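Local coordinates for DUF192 domain-containing protein (Novosphingobium aromaticivorans, PDB 3M7A) that is of unknown function, belongs to the DUF192 (COG1430) family and is probably exported from the cytoplasm, at residues P24-V27 with G32-V35; R37-R42 with M52-L57; F75-R78 with P83-I86; I86-L91 with V95-A100. All coordinates share one frame; numbering follows the deposited sequence. Where two conformers were deposited one is given.

Contact 1: P24-V27 with G32-V35; sequences PVTV and GRHV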
loop_
_atom_site.group_PDB
_atom_site.type_symbol
_atom_site.label_atom_id
_atom_site.label_comp_id
_atom_site.label_asym_id
_atom_site.label_seq_id
_atom_site.Cartn_x
_atom_site.Cartn_y
_atom_site.Cartn_z
ATOM N N PRO A 24 10.834 3.330 -2.090
ATOM C CA PRO A 24 9.919 4.008 -3.018
ATOM C C PRO A 24 9.053 3.002 -3.782
ATOM O O PRO A 24 9.558 1.992 -4.280
ATOM C CB PRO A 24 10.863 4.736 -3.967
ATOM C CG PRO A 24 12.112 3.930 -3.921
ATOM C CD PRO A 24 12.230 3.457 -2.511
ATOM N N VAL A 25 7.747 3.280 -3.857
ATOM C CA VAL A 25 6.790 2.444 -4.606
ATOM C C VAL A 25 6.091 3.371 -5.580
ATOM O O VAL A 25 5.667 4.452 -5.192
ATOM C CB VAL A 25 5.758 1.777 -3.667
ATOM C CG1 VAL A 25 4.724 0.997 -4.477
ATOM C CG2 VAL A 25 6.452 0.914 -2.629
ATOM N N THR A 26 5.966 2.934 -6.834
ATOM C CA THR A 26 5.287 3.723 -7.856
ATOM C C THR A 26 4.058 3.002 -8.333
ATOM O O THR A 26 3.998 1.774 -8.335
ATOM C CB THR A 26 6.229 4.050 -9.053
ATOM O OG1 THR A 26 6.657 2.842 -9.683
ATOM C CG2 THR A 26 7.433 4.877 -8.571
ATOM N N VAL A 27 3.075 3.800 -8.703
ATOM C CA VAL A 27 1.830 3.315 -9.263
ATOM C C VAL A 27 1.607 4.135 -10.533
ATOM O O VAL A 27 1.504 5.366 -10.468
ATOM C CB VAL A 27 0.613 3.452 -8.310
ATOM C CG1 VAL A 27 -0.609 2.830 -8.934
ATOM C CG2 VAL A 27 0.912 2.801 -6.946
ATOM N N GLY A 32 -1.390 8.816 -14.636
ATOM C CA GLY A 32 -0.028 9.268 -14.491
ATOM C C GLY A 32 0.773 8.345 -13.569
ATOM O O GLY A 32 0.446 7.159 -13.435
ATOM N N ARG A 33 1.794 8.913 -12.941
ATOM C CA ARG A 33 2.708 8.188 -12.088
ATOM C C ARG A 33 2.672 8.796 -10.709
ATOM O O ARG A 33 2.894 9.995 -10.554
ATOM C CB ARG A 33 4.134 8.192 -12.664
ATOM C CG ARG A 33 5.180 7.437 -11.831
ATOM C CD ARG A 33 6.501 7.469 -12.553
ATOM N NE ARG A 33 7.539 6.575 -12.056
ATOM C CZ ARG A 33 7.689 5.299 -12.402
ATOM N NH1 ARG A 33 6.781 4.692 -13.152
ATOM N NH2 ARG A 33 8.776 4.635 -12.022
ATOM N N HIS A 34 2.410 7.943 -9.715
ATOM C CA HIS A 34 2.319 8.327 -8.302
ATOM C C HIS A 34 3.413 7.621 -7.535
ATOM O O HIS A 34 3.759 6.483 -7.874
ATOM C CB HIS A 34 0.956 7.926 -7.728
ATOM C CG HIS A 34 -0.177 8.379 -8.570
ATOM N ND1 HIS A 34 -0.667 9.662 -8.533
ATOM C CD2 HIS A 34 -0.883 7.726 -9.518
ATOM C CE1 HIS A 34 -1.640 9.778 -9.418
ATOM N NE2 HIS A 34 -1.803 8.615 -10.025
ATOM N N VAL A 35 3.925 8.274 -6.498
ATOM C CA VAL A 35 5.069 7.772 -5.751
ATOM C C VAL A 35 4.776 7.816 -4.251
ATOM O O VAL A 35 4.333 8.841 -3.746
ATOM C CB VAL A 35 6.351 8.640 -6.018
ATOM C CG1 VAL A 35 7.546 8.044 -5.279
ATOM C CG2 VAL A 35 6.623 8.739 -7.499
#
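Val-27 and His-34 form the hydrogen-bonded pair of an antiparallel beta hairpin, in which residues 24-27 of strand 21-29 run back along residues 32-35 of strand 32-41. Two backbone bonds join them: Val-27 N gives its hydrogen to His-34 O at 2.9 Å, and His-34 N returns one to Val-27 O at 2.8 Å. Next along, Thr-26 faces Val-35 as a non-hydrogen-bonded pair, and there Thr-26 CA leans on His-34 O in a CA-H...O contact of 3.2 Å. The two pairs send their side chains to opposite faces of the sheet. On the Thr-26 face, the extended chain of Arg-33 lays its guanidinium across the threonine, with OG1 over one face of the group, offset toward its rim, and 3.6 Å from Arg-33 NH2. Thr-26 OG1 stands between the backbone N and the carbonyl carbon (chi1 62°), which brings both OG1 and CG2 against the arginine; CG2 also meets Val-35 CG2 at 4.1 Å. Replacing Thr-26 by a glycine would probably leave the guanidinium without its underlying support and open a gap beside Val-35. The charge of Arg-33 is met by a salt bridge to Glu-8. On the other face the His-34 ring carries CD2 to 3.5 Å from Val-27 O, while its NE2 is hydrogen-bonded to Ser-31 in the turn. Helix 6-9 covers the Thr-26 and Val-35 face, Ile-132 touches both Val-27 and His-34, and strand 137-139 pairs with strand 21-29 along its other edge.

Contact 2: R37-R42 with M52-L57; sequences RSELAR and MFRTEL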
loop_
_atom_site.group_PDB
_atom_site.type_symbol
_atom_site.label_atom_id
_atom_site.label_comp_id
_atom_site.label_asym_id
_atom_site.label_seq_id
_atom_site.Cartn_x
_atom_site.Cartn_y
_atom_site.Cartn_z
ATOM N N ARG A 37 6.570 6.774 -0.458
ATOM C CA ARG A 37 7.643 6.258 0.378
ATOM C C ARG A 37 7.001 5.288 1.377
ATOM O O ARG A 37 6.263 5.720 2.261
ATOM C CB ARG A 37 8.344 7.389 1.135
ATOM C CG ARG A 37 8.987 8.466 0.319
ATOM C CD ARG A 37 10.164 8.002 -0.392
ATOM N NE ARG A 37 11.221 7.490 0.487
ATOM C CZ ARG A 37 12.385 7.015 0.054
ATOM N NH1 ARG A 37 12.644 6.956 -1.266
ATOM N NH2 ARG A 37 13.278 6.541 0.936
ATOM N N SER A 38 7.273 4.003 1.203
ATOM C CA SER A 38 6.492 2.967 1.855
ATOM C C SER A 38 7.313 2.096 2.790
ATOM O O SER A 38 8.322 1.544 2.405
ATOM C CB SER A 38 5.848 2.098 0.769
ATOM O OG SER A 38 5.034 2.872 -0.077
ATOM N N GLU A 39 6.837 1.950 4.014
ATOM C CA GLU A 39 7.380 0.935 4.916
ATOM C C GLU A 39 7.157 -0.444 4.305
ATOM O O GLU A 39 6.044 -0.718 3.826
ATOM C CB GLU A 39 6.654 1.005 6.247
ATOM C CG GLU A 39 7.095 2.183 7.117
ATOM C CD GLU A 39 6.146 2.342 8.284
ATOM O OE1 GLU A 39 6.386 1.673 9.310
ATOM O OE2 GLU A 39 5.109 3.056 8.158
ATOM N N LEU A 40 8.147 -1.327 4.412
ATOM C CA LEU A 40 8.087 -2.646 3.806
ATOM C C LEU A 40 7.802 -3.680 4.886
ATOM O O LEU A 40 8.637 -3.930 5.767
ATOM C CB LEU A 40 9.417 -2.932 3.097
ATOM C CG LEU A 40 9.479 -4.113 2.132
ATOM C CD1 LEU A 40 10.849 -4.126 1.437
ATOM C CD2 LEU A 40 9.219 -5.433 2.847
ATOM N N ALA A 41 6.614 -4.257 4.812
ATOM C CA ALA A 41 6.217 -5.338 5.713
ATOM C C ALA A 41 6.347 -6.633 4.940
ATOM O O ALA A 41 5.704 -6.817 3.904
ATOM C CB ALA A 41 4.770 -5.140 6.155
ATOM N N ARG A 42 7.186 -7.529 5.448
ATOM C CA ARG A 42 7.446 -8.786 4.753
ATOM C C ARG A 42 7.011 -10.040 5.499
ATOM O O ARG A 42 6.367 -10.916 4.927
ATOM C CB ARG A 42 8.916 -8.930 4.415
ATOM C CG ARG A 42 9.091 -9.875 3.301
ATOM C CD ARG A 42 10.452 -10.015 2.834
ATOM N NE ARG A 42 11.046 -8.920 2.059
ATOM C CZ ARG A 42 11.017 -8.768 0.728
ATOM N NH1 ARG A 42 10.273 -9.541 -0.058
ATOM N NH2 ARG A 42 11.766 -7.834 0.186
HETATM N N MSE A 52 -1.558 -0.779 12.213
HETATM C CA MSE A 52 -2.216 -0.683 13.508
HETATM C C MSE A 52 -1.546 0.385 14.367
HETATM O O MSE A 52 -0.311 0.564 14.352
HETATM C CB MSE A 52 -2.147 -2.017 14.249
HETATM C CG MSE A 52 -3.052 -3.093 13.726
HETATM SE SE MSE A 52 -2.958 -4.638 14.877
HETATM C CE MSE A 52 -4.239 -5.707 13.924
ATOM N N PHE A 53 -2.409 1.093 15.108
ATOM C CA PHE A 53 -2.022 2.081 16.123
ATOM C C PHE A 53 -1.497 3.407 15.600
ATOM O O PHE A 53 -1.364 4.349 16.385
ATOM C CB PHE A 53 -1.029 1.522 17.159
ATOM C CG PHE A 53 -1.433 0.197 17.712
ATOM C CD1 PHE A 53 -2.584 0.081 18.454
ATOM C CD2 PHE A 53 -0.693 -0.941 17.445
ATOM C CE1 PHE A 53 -2.991 -1.157 18.953
ATOM C CE2 PHE A 53 -1.082 -2.183 17.933
ATOM C CZ PHE A 53 -2.241 -2.286 18.675
ATOM N N ARG A 54 -1.214 3.505 14.299
ATOM C CA ARG A 54 -0.686 4.742 13.731
ATOM C C ARG A 54 -1.739 5.815 13.725
ATOM O O ARG A 54 -2.860 5.564 13.312
ATOM C CB ARG A 54 -0.262 4.541 12.290
ATOM C CG ARG A 54 0.857 3.608 12.126
ATOM C CD ARG A 54 2.144 4.100 12.755
ATOM N NE ARG A 54 3.164 3.082 12.561
ATOM C CZ ARG A 54 3.870 2.942 11.445
ATOM N NH1 ARG A 54 3.720 3.794 10.446
ATOM N NH2 ARG A 54 4.738 1.957 11.350
ATOM N N THR A 55 -1.407 7.029 14.161
ATOM C CA THR A 55 -2.391 8.121 14.166
ATOM C C THR A 55 -2.211 9.105 13.014
ATOM O O THR A 55 -3.027 9.995 12.844
ATOM C CB THR A 55 -2.391 8.869 15.492
ATOM O OG1 THR A 55 -1.070 9.336 15.743
ATOM C CG2 THR A 55 -2.845 7.900 16.619
ATOM N N GLU A 56 -1.170 8.908 12.211
ATOM C CA GLU A 56 -0.946 9.765 11.053
ATOM C C GLU A 56 -0.149 9.056 9.971
ATOM O O GLU A 56 0.547 8.092 10.212
ATOM C CB GLU A 56 -0.250 11.065 11.457
ATOM C CG GLU A 56 1.200 10.881 11.878
ATOM C CD GLU A 56 1.903 12.196 12.183
ATOM O OE1 GLU A 56 1.773 13.155 11.385
ATOM O OE2 GLU A 56 2.594 12.259 13.221
ATOM N N LEU A 57 -0.327 9.536 8.753
ATOM C CA LEU A 57 0.275 9.001 7.536
ATOM C C LEU A 57 0.167 10.109 6.492
ATOM O O LEU A 57 -0.913 10.670 6.281
ATOM C CB LEU A 57 -0.474 7.778 7.024
ATOM C CG LEU A 57 0.153 7.042 5.823
ATOM C CD1 LEU A 57 1.466 6.371 6.171
ATOM C CD2 LEU A 57 -0.868 6.046 5.248
#
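Glu-39 and Arg-54 reach for each other from opposite directions and meet as two flat groups almost in one plane, the carboxylate and guanidinium being only 16° apart. In the conformer of Arg-54 described here, one of two modelled, the arginine grips end-on with both terminal nitrogens, one to each oxygen. Arg-54 NH2 lies 2.6 Å from Glu-39 OE1, on the syn lone pair of that oxygen, and the bond is nearly straight at 170°. Beside it, Arg-54 NH1 reaches Glu-39 OE2 at 2.8 Å, also from the syn side but somewhat out of the carboxylate plane. Both oxygens lie close to the guanidinium plane, so this is a bidentate salt bridge, and in this conformer the paired bonds restrain either group from turning. It ties strand 32-41, in the large mixed sheet of this DUF192 domain, to the loop between helix 44-49 and strand 61-66. Glu-39 spans the gap with a chain extended beyond CG, whereas Arg-54 is bent at its second torsion (chi2 -65°) before straightening toward the carboxylate. Glu-39 OE1 is also hydrogen-bonded to Ser-18 OG, and the Arg-54 side chain packs against Ser-18. Met-63 of strand 61-66 packs against the glutamate side chain.

Contact 3: F75-R78 with P83-I86; sequences FWMR and PLDI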
loop_
_atom_site.group_PDB
_atom_site.type_symbol
_atom_site.label_atom_id
_atom_site.label_comp_id
_atom_site.label_asym_id
_atom_site.label_seq_id
_atom_site.Cartn_x
_atom_site.Cartn_y
_atom_site.Cartn_z
ATOM N N PHE A 75 -7.663 -8.552 4.489
ATOM C CA PHE A 75 -7.253 -7.542 5.462
ATOM C C PHE A 75 -8.419 -7.183 6.384
ATOM O O PHE A 75 -9.576 -7.529 6.126
ATOM C CB PHE A 75 -6.715 -6.309 4.725
ATOM C CG PHE A 75 -5.287 -6.451 4.299
ATOM C CD1 PHE A 75 -4.921 -7.333 3.324
ATOM C CD2 PHE A 75 -4.299 -5.733 4.918
ATOM C CE1 PHE A 75 -3.607 -7.486 2.963
ATOM C CE2 PHE A 75 -3.004 -5.874 4.555
ATOM C CZ PHE A 75 -2.641 -6.760 3.585
ATOM N N TRP A 76 -8.117 -6.488 7.469
ATOM C CA TRP A 76 -9.127 -5.863 8.310
ATOM C C TRP A 76 -8.536 -4.638 8.998
ATOM O O TRP A 76 -7.371 -4.352 8.828
ATOM C CB TRP A 76 -9.712 -6.837 9.343
ATOM C CG TRP A 76 -8.789 -7.316 10.428
ATOM C CD1 TRP A 76 -7.439 -7.199 10.484
ATOM C CD2 TRP A 76 -9.188 -8.024 11.608
ATOM N NE1 TRP A 76 -6.963 -7.803 11.628
ATOM C CE2 TRP A 76 -8.024 -8.302 12.337
ATOM C CE3 TRP A 76 -10.420 -8.421 12.128
ATOM C CZ2 TRP A 76 -8.047 -9.013 13.544
ATOM C CZ3 TRP A 76 -10.446 -9.101 13.329
ATOM C CH2 TRP A 76 -9.268 -9.379 14.026
HETATM N N MSE A 77 -9.367 -3.928 9.766
HETATM C CA MSE A 77 -8.997 -2.658 10.344
HETATM C C MSE A 77 -8.998 -2.675 11.875
HETATM O O MSE A 77 -8.981 -1.632 12.508
HETATM C CB MSE A 77 -9.898 -1.552 9.791
HETATM C CG MSE A 77 -9.741 -1.335 8.290
HETATM SE SE MSE A 77 -8.041 -0.547 7.781
HETATM C CE MSE A 77 -8.523 1.275 8.199
ATOM N N ARG A 78 -8.927 -3.865 12.476
ATOM C CA ARG A 78 -8.746 -3.940 13.921
ATOM C C ARG A 78 -7.520 -3.091 14.318
ATOM O O ARG A 78 -6.465 -3.169 13.673
ATOM C CB ARG A 78 -8.598 -5.392 14.392
ATOM C CG ARG A 78 -8.347 -5.501 15.916
ATOM C CD ARG A 78 -8.444 -6.874 16.539
ATOM N NE ARG A 78 -9.830 -7.283 16.769
ATOM C CZ ARG A 78 -10.183 -8.409 17.388
ATOM N NH1 ARG A 78 -9.260 -9.254 17.836
ATOM N NH2 ARG A 78 -11.467 -8.694 17.551
ATOM N N PRO A 83 -8.306 5.991 8.341
ATOM C CA PRO A 83 -8.900 5.309 7.202
ATOM C C PRO A 83 -7.832 5.060 6.128
ATOM O O PRO A 83 -6.887 5.853 5.992
ATOM C CB PRO A 83 -9.996 6.274 6.728
ATOM C CG PRO A 83 -9.548 7.586 7.160
ATOM C CD PRO A 83 -8.796 7.376 8.458
ATOM N N LEU A 84 -7.988 3.976 5.397
ATOM C CA LEU A 84 -6.987 3.568 4.404
ATOM C C LEU A 84 -7.662 3.095 3.136
ATOM O O LEU A 84 -8.772 2.562 3.159
ATOM C CB LEU A 84 -6.149 2.405 4.943
ATOM C CG LEU A 84 -5.275 2.718 6.141
ATOM C CD1 LEU A 84 -4.662 1.409 6.718
ATOM C CD2 LEU A 84 -4.197 3.736 5.809
ATOM N N ASP A 85 -6.958 3.262 2.014
ATOM C CA ASP A 85 -7.251 2.554 0.789
ATOM C C ASP A 85 -6.244 1.398 0.685
ATOM O O ASP A 85 -5.034 1.579 0.855
ATOM C CB ASP A 85 -7.102 3.455 -0.437
ATOM C CG ASP A 85 -8.199 4.494 -0.571
ATOM O OD1 ASP A 85 -9.152 4.509 0.238
ATOM O OD2 ASP A 85 -8.109 5.302 -1.531
ATOM N N ILE A 86 -6.778 0.205 0.435
ATOM C CA ILE A 86 -5.981 -1.017 0.386
ATOM C C ILE A 86 -5.954 -1.508 -1.066
ATOM O O ILE A 86 -6.961 -1.939 -1.610
ATOM C CB ILE A 86 -6.503 -2.091 1.352
ATOM C CG1 ILE A 86 -6.687 -1.504 2.773
ATOM C CG2 ILE A 86 -5.544 -3.285 1.417
ATOM C CD1 ILE A 86 -7.100 -2.535 3.846
#
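Pro-83 opens the second segment by offering its backbone to the selenomethionine Met-77, whose CE methyl comes to 4.2 Å from Pro-83 CA. At Leu-84 the contact tightens: the same methyl lies 3.9 Å from Leu-84 N, and Met-77 SE sits 4.0 Å from Leu-84 CD1, the two side chains crossing obliquely. Met-77 can cover both the backbone and the leucine because its chain folds at the second and third torsions (chi2 -70°, chi3 -81°), which carries the methyl across the start of the strand. Asp-85 turns from this surface, and its carboxylate takes backbone N-H groups of Asn-101, Gly-125 and Ala-127. Ile-86 returns to the contact with both branches directed at Phe-75. Its CD1 touches Phe-75 CB at 3.9 Å, and its CG2 lies over one face of the ring, 4.3 Å above the plane and offset toward the rim. The join is therefore made by apolar side chains bridging two chain stretches that run in nearly opposite directions. Strand 84-89, which carries Ile-86, lies between strands 95-102 and 118-123, and Val-119 of the latter touches both Phe-75 and Ile-86. Phe-75, for its part, ends strand 72-75, paired with strand 110-112, and meets Phe-65 of strand 61-66 edge-to-face.

Contact 4: I86-L91 with V95-A100; sequences IIFVGL and VMNIAA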
loop_
_atom_site.group_PDB
_atom_site.type_symbol
_atom_site.label_atom_id
_atom_site.label_comp_id
_atom_site.label_asym_id
_atom_site.label_seq_id
_atom_site.Cartn_x
_atom_site.Cartn_y
_atom_site.Cartn_z
ATOM N N ILE A 86 -6.778 0.205 0.435
ATOM C CA ILE A 86 -5.981 -1.017 0.386
ATOM C C ILE A 86 -5.954 -1.508 -1.066
ATOM O O ILE A 86 -6.961 -1.939 -1.610
ATOM C CB ILE A 86 -6.503 -2.091 1.352
ATOM C CG1 ILE A 86 -6.687 -1.504 2.773
ATOM C CG2 ILE A 86 -5.544 -3.285 1.417
ATOM C CD1 ILE A 86 -7.100 -2.535 3.846
ATOM N N ILE A 87 -4.770 -1.409 -1.673
ATOM C CA ILE A 87 -4.589 -1.670 -3.089
ATOM C C ILE A 87 -3.913 -3.021 -3.249
ATOM O O ILE A 87 -2.773 -3.213 -2.834
ATOM C CB ILE A 87 -3.710 -0.544 -3.699
ATOM C CG1 ILE A 87 -4.334 0.849 -3.488
ATOM C CG2 ILE A 87 -3.401 -0.840 -5.169
ATOM C CD1 ILE A 87 -3.388 2.023 -3.716
ATOM N N PHE A 88 -4.636 -3.982 -3.809
ATOM C CA PHE A 88 -4.152 -5.360 -3.916
ATOM C C PHE A 88 -3.518 -5.564 -5.302
ATOM O O PHE A 88 -4.135 -5.234 -6.332
ATOM C CB PHE A 88 -5.306 -6.334 -3.763
ATOM C CG PHE A 88 -6.005 -6.268 -2.437
ATOM C CD1 PHE A 88 -5.543 -6.980 -1.342
ATOM C CD2 PHE A 88 -7.150 -5.518 -2.269
ATOM C CE1 PHE A 88 -6.215 -6.960 -0.141
ATOM C CE2 PHE A 88 -7.814 -5.473 -1.037
ATOM C CZ PHE A 88 -7.351 -6.205 0.013
ATOM N N VAL A 89 -2.306 -6.105 -5.303
ATOM C CA VAL A 89 -1.490 -6.216 -6.502
ATOM C C VAL A 89 -1.287 -7.707 -6.845
ATOM O O VAL A 89 -0.888 -8.510 -5.988
ATOM C CB VAL A 89 -0.138 -5.513 -6.292
ATOM C CG1 VAL A 89 0.734 -5.661 -7.548
ATOM C CG2 VAL A 89 -0.322 -4.058 -5.888
ATOM N N GLY A 90 -1.588 -8.055 -8.096
ATOM C CA GLY A 90 -1.416 -9.404 -8.594
ATOM C C GLY A 90 -0.022 -9.749 -9.075
ATOM O O GLY A 90 0.928 -8.974 -8.922
ATOM N N LEU A 91 0.083 -10.945 -9.647
ATOM C CA LEU A 91 1.374 -11.546 -9.922
ATOM C C LEU A 91 2.117 -10.894 -11.083
ATOM O O LEU A 91 3.311 -11.096 -11.220
ATOM C CB LEU A 91 1.222 -13.060 -10.134
ATOM C CG LEU A 91 1.226 -13.907 -8.850
ATOM C CD1 LEU A 91 0.016 -13.604 -7.944
ATOM C CD2 LEU A 91 1.304 -15.403 -9.177
ATOM N N VAL A 95 -2.619 -3.740 -10.332
ATOM C CA VAL A 95 -3.682 -3.642 -9.337
ATOM C C VAL A 95 -4.851 -4.516 -9.785
ATOM O O VAL A 95 -5.341 -4.396 -10.903
ATOM C CB VAL A 95 -4.135 -2.176 -9.164
ATOM C CG1 VAL A 95 -5.334 -2.078 -8.197
ATOM C CG2 VAL A 95 -2.982 -1.255 -8.720
HETATM N N MSE A 96 -5.291 -5.404 -8.896
HETATM C CA MSE A 96 -6.470 -6.229 -9.120
HETATM C C MSE A 96 -7.749 -5.541 -8.650
HETATM O O MSE A 96 -8.774 -5.558 -9.340
HETATM C CB MSE A 96 -6.354 -7.560 -8.374
HETATM C CG MSE A 96 -5.232 -8.438 -8.861
HETATM SE SE MSE A 96 -5.109 -10.113 -7.898
HETATM C CE MSE A 96 -4.661 -9.445 -6.156
ATOM N N ASN A 97 -7.694 -4.975 -7.457
ATOM C CA ASN A 97 -8.843 -4.416 -6.814
ATOM C C ASN A 97 -8.366 -3.523 -5.669
ATOM O O ASN A 97 -7.211 -3.611 -5.202
ATOM C CB ASN A 97 -9.830 -5.480 -6.294
ATOM C CG ASN A 97 -9.299 -6.310 -5.141
ATOM O OD1 ASN A 97 -8.299 -7.029 -5.280
ATOM N ND2 ASN A 97 -9.994 -6.248 -4.010
ATOM N N ILE A 98 -9.251 -2.622 -5.246
ATOM C CA ILE A 98 -8.965 -1.674 -4.192
ATOM C C ILE A 98 -10.097 -1.767 -3.165
ATOM O O ILE A 98 -11.270 -1.704 -3.547
ATOM C CB ILE A 98 -8.878 -0.234 -4.758
ATOM C CG1 ILE A 98 -7.794 -0.126 -5.865
ATOM C CG2 ILE A 98 -8.617 0.770 -3.609
ATOM C CD1 ILE A 98 -7.766 1.210 -6.566
ATOM N N ALA A 99 -9.749 -1.901 -1.892
ATOM C CA ALA A 99 -10.712 -1.728 -0.800
ATOM C C ALA A 99 -10.602 -0.265 -0.388
ATOM O O ALA A 99 -9.684 0.097 0.345
ATOM C CB ALA A 99 -10.449 -2.658 0.370
ATOM N N ALA A 100 -11.452 0.576 -0.989
ATOM C CA ALA A 100 -11.395 2.013 -0.781
ATOM C C ALA A 100 -12.071 2.376 0.534
ATOM O O ALA A 100 -13.101 1.791 0.900
ATOM C CB ALA A 100 -12.032 2.779 -1.934
#
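Phe-88 O receives the backbone N-H of the selenomethionine Met-96 at 2.8 Å, and Val-95 CA adds a CA-H...O contact to the same oxygen at 3.4 Å. Phe-88 N in turn gives its hydrogen to Asn-97 O at 3.0 Å. Farther along, Ile-86 and Ala-99 exchange two backbone bonds. These segments build the antiparallel beta hairpin of strands 84-89 and 95-102, at one edge of which strand 118-123 continues the sheet. On the Phe-88 face, the ring and the Asn-97 amide have planes only 2° apart, and Asn-97 ND2 approaches Phe-88 CD2 to 3.4 Å. The amide is fixed by hydrogen bonds to Ala-113 N and Pro-111 O. Ala-99 CB meets the ring edge near CE2, while Met-96, bent at its third torsion (chi3 -65°), brings its CE methyl to 4.0 Å from Phe-88 CB. An alanine in place of Phe-88 is likely to open a gap between Asn-97 and Ala-99 and deprive the amide of its aromatic neighbour. On the other face Ile-87 CG2 packs against Val-95 CG2 at 3.6 Å, and Ile-87 CG1 meets Ile-98 CG2 at 4.3 Å.

Overall arrangement
All four contacts reach the large mixed sheet, and they follow one another along the chain. Contacts 1 and 2 share strand 32-41; their centres are about 17 Å apart, yet Val-25 CG2 comes to 3.5 Å from Ser-38 OG. Contacts 3 and 4 share Ile-86 on strand 84-89, with centres about 12 Å apart, and Phe-75 CD1 meets Phe-88 CE1 at 3.7 Å. Contact 2 also touches contact 3, where Leu-57 CD2 approaches Leu-84 CD2 at 4.1 Å. Contacts 1 and 3 lie on opposite sides of the chain's centre, about 20 Å apart between centres. The protein has no assigned active site to which these contacts can be related.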